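Long-range contact in homoserine O-acetyltransferase (Bacillus anthracis str. 'Ames Ancestor', PDB 3I1I), which probably transfers an acetyl group from acetyl-CoA to the hydroxyl of homoserine: residues 21-26 with 118-123. Sequence-based numbering, arbitrary orientation.
Sequences NGRTIP and DEYAMD
Arg-23 reaches across to Asp-123 and donates from both terminal nitrogens of its guanidinium to that one residue. NH1 gives a nearly straight bond to the backbone O of Asp-123 (2.9 Å, N-H...O 169°); the carbonyl lies at the guanidinium edge, almost in its plane, and the donor sits almost on the extension of the C=O bond. NH2 forms a salt bridge to OD2 of Asp-123 at 3.0 Å, but as a hydrogen bond this is weak, its N-H...O angle being 134°. With CG anti to the backbone N (chi1 -175°), the carboxylate is carried toward the arginine. Asp-123 is itself tied down by its backbone N, which donates to Tyr-120 O within the same turn. At the other end of the arginine, its backbone N donates to Asn-21 OD1 at 3.1 Å, closing an Asx turn just before strand 24-34.

Beside this polar pair the Tyr-120 and Ile-25 side chains approach from opposite directions, with Ile-25 CD1 oblique to the ring. Tyr-120 OH lies 3.5 Å from Ile-25 CB, while Ile-25 CD1 packs against Tyr-120 CZ at 4.1 Å. The hydroxyl is satisfied by water, donating to a molecule 2.8 Å from Tyr-120 OH in the plane of the ring; this water probably donates in turn to Pro-26 O, though their unusually short separation leaves that link doubtful in detail. Arg-23 NH2 passes the ring edge, 3.9 Å from Tyr-120 CE1. Phe-124 meets the Tyr-120 ring edge-to-face and also touches Ile-25, extending the apolar side.

The contact is thus structural packing in an alpha/beta-hydrolase fold: the start of strand 24-34, beside strand 10-18, outermost in this chain's central sheet, is joined to the long loop between strand 87-91 and helix 129-142.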
# COMPACT_ATOMS: atom_id res chain seq x y z
N ASN A 21 -26.37 -8.56 6.76
CA ASN A 21 -25.98 -9.95 6.43
C ASN A 21 -26.65 -10.99 7.31
O ASN A 21 -26.34 -12.18 7.21
CB ASN A 21 -24.46 -10.15 6.43
CG ASN A 21 -23.83 -9.91 7.78
OD1 ASN A 21 -24.46 -10.07 8.82
ND2 ASN A 21 -22.55 -9.51 7.76
N GLY A 22 -27.54 -10.57 8.20
CA GLY A 22 -28.33 -11.51 8.94
C GLY A 22 -27.81 -11.83 10.30
O GLY A 22 -28.49 -12.50 11.05
N ARG A 23 -26.61 -11.39 10.65
CA ARG A 23 -26.10 -11.65 12.00
C ARG A 23 -26.86 -10.79 13.04
O ARG A 23 -27.17 -9.62 12.78
CB ARG A 23 -24.61 -11.35 12.03
CG ARG A 23 -23.93 -11.61 13.36
CD ARG A 23 -23.66 -13.08 13.57
NE ARG A 23 -22.87 -13.23 14.79
CZ ARG A 23 -21.55 -13.06 14.88
NH1 ARG A 23 -20.82 -12.75 13.81
NH2 ARG A 23 -20.97 -13.19 16.06
N THR A 24 -27.20 -11.37 14.21
CA THR A 24 -27.91 -10.62 15.25
C THR A 24 -27.07 -10.56 16.52
O THR A 24 -26.71 -11.60 17.06
CB THR A 24 -29.34 -11.21 15.52
OG1 THR A 24 -30.11 -11.13 14.31
CG2 THR A 24 -30.07 -10.42 16.62
N ILE A 25 -26.73 -9.36 16.98
CA ILE A 25 -25.98 -9.19 18.21
C ILE A 25 -26.48 -7.92 18.91
O ILE A 25 -27.14 -7.10 18.28
CB ILE A 25 -24.42 -9.11 17.95
CG1 ILE A 25 -24.08 -7.95 16.98
CG2 ILE A 25 -23.89 -10.41 17.40
CD1 ILE A 25 -22.64 -7.43 17.07
N PRO A 26 -26.24 -7.80 20.22
CA PRO A 26 -26.44 -6.50 20.88
C PRO A 26 -25.44 -5.44 20.38
O PRO A 26 -24.26 -5.73 20.16
CB PRO A 26 -26.18 -6.80 22.38
CG PRO A 26 -26.23 -8.28 22.53
CD PRO A 26 -25.93 -8.88 21.18
N ASP A 118 -15.38 -13.24 25.55
CA ASP A 118 -14.20 -12.83 24.80
C ASP A 118 -14.56 -11.78 23.76
O ASP A 118 -15.74 -11.63 23.35
CB ASP A 118 -13.60 -14.03 24.06
CG ASP A 118 -13.11 -15.13 25.01
OD1 ASP A 118 -12.46 -14.80 26.03
OD2 ASP A 118 -13.36 -16.33 24.72
N GLU A 119 -13.53 -11.07 23.30
CA GLU A 119 -13.69 -10.10 22.22
C GLU A 119 -14.15 -10.80 20.97
O GLU A 119 -13.78 -11.93 20.75
CB GLU A 119 -12.38 -9.37 21.96
CG GLU A 119 -12.13 -8.33 23.00
CD GLU A 119 -10.76 -7.69 22.90
OE1 GLU A 119 -9.96 -8.07 21.99
OE2 GLU A 119 -10.51 -6.79 23.74
N TYR A 120 -14.99 -10.12 20.20
CA TYR A 120 -15.44 -10.63 18.91
C TYR A 120 -14.25 -10.90 17.97
O TYR A 120 -14.23 -11.91 17.26
CB TYR A 120 -16.37 -9.62 18.23
CG TYR A 120 -17.78 -9.62 18.76
CD1 TYR A 120 -18.68 -10.60 18.38
CD2 TYR A 120 -18.24 -8.62 19.61
CE1 TYR A 120 -19.97 -10.61 18.84
CE2 TYR A 120 -19.53 -8.62 20.07
CZ TYR A 120 -20.39 -9.62 19.67
OH TYR A 120 -21.70 -9.65 20.09
N ALA A 121 -13.29 -9.98 17.96
CA ALA A 121 -12.19 -10.05 17.02
C ALA A 121 -12.74 -10.26 15.60
O ALA A 121 -13.74 -9.64 15.23
CB ALA A 121 -11.19 -11.14 17.45
N MSE A 122 -12.12 -11.14 14.81
CA MSE A 122 -12.58 -11.41 13.44
C MSE A 122 -13.89 -12.19 13.36
O MSE A 122 -14.44 -12.38 12.25
CB MSE A 122 -11.50 -12.10 12.61
CG MSE A 122 -10.22 -11.29 12.48
SE MSE A 122 -10.50 -9.41 11.92
CE MSE A 122 -11.43 -9.75 10.24
N ASP A 123 -14.44 -12.60 14.50
CA ASP A 123 -15.82 -13.07 14.52
C ASP A 123 -16.83 -11.91 14.45
O ASP A 123 -18.03 -12.16 14.33
CB ASP A 123 -16.09 -13.96 15.74
CG ASP A 123 -17.50 -14.57 15.72
OD1 ASP A 123 -17.87 -15.17 14.69
OD2 ASP A 123 -18.25 -14.40 16.71
O HOH W 1 -22.65 -7.31 21.21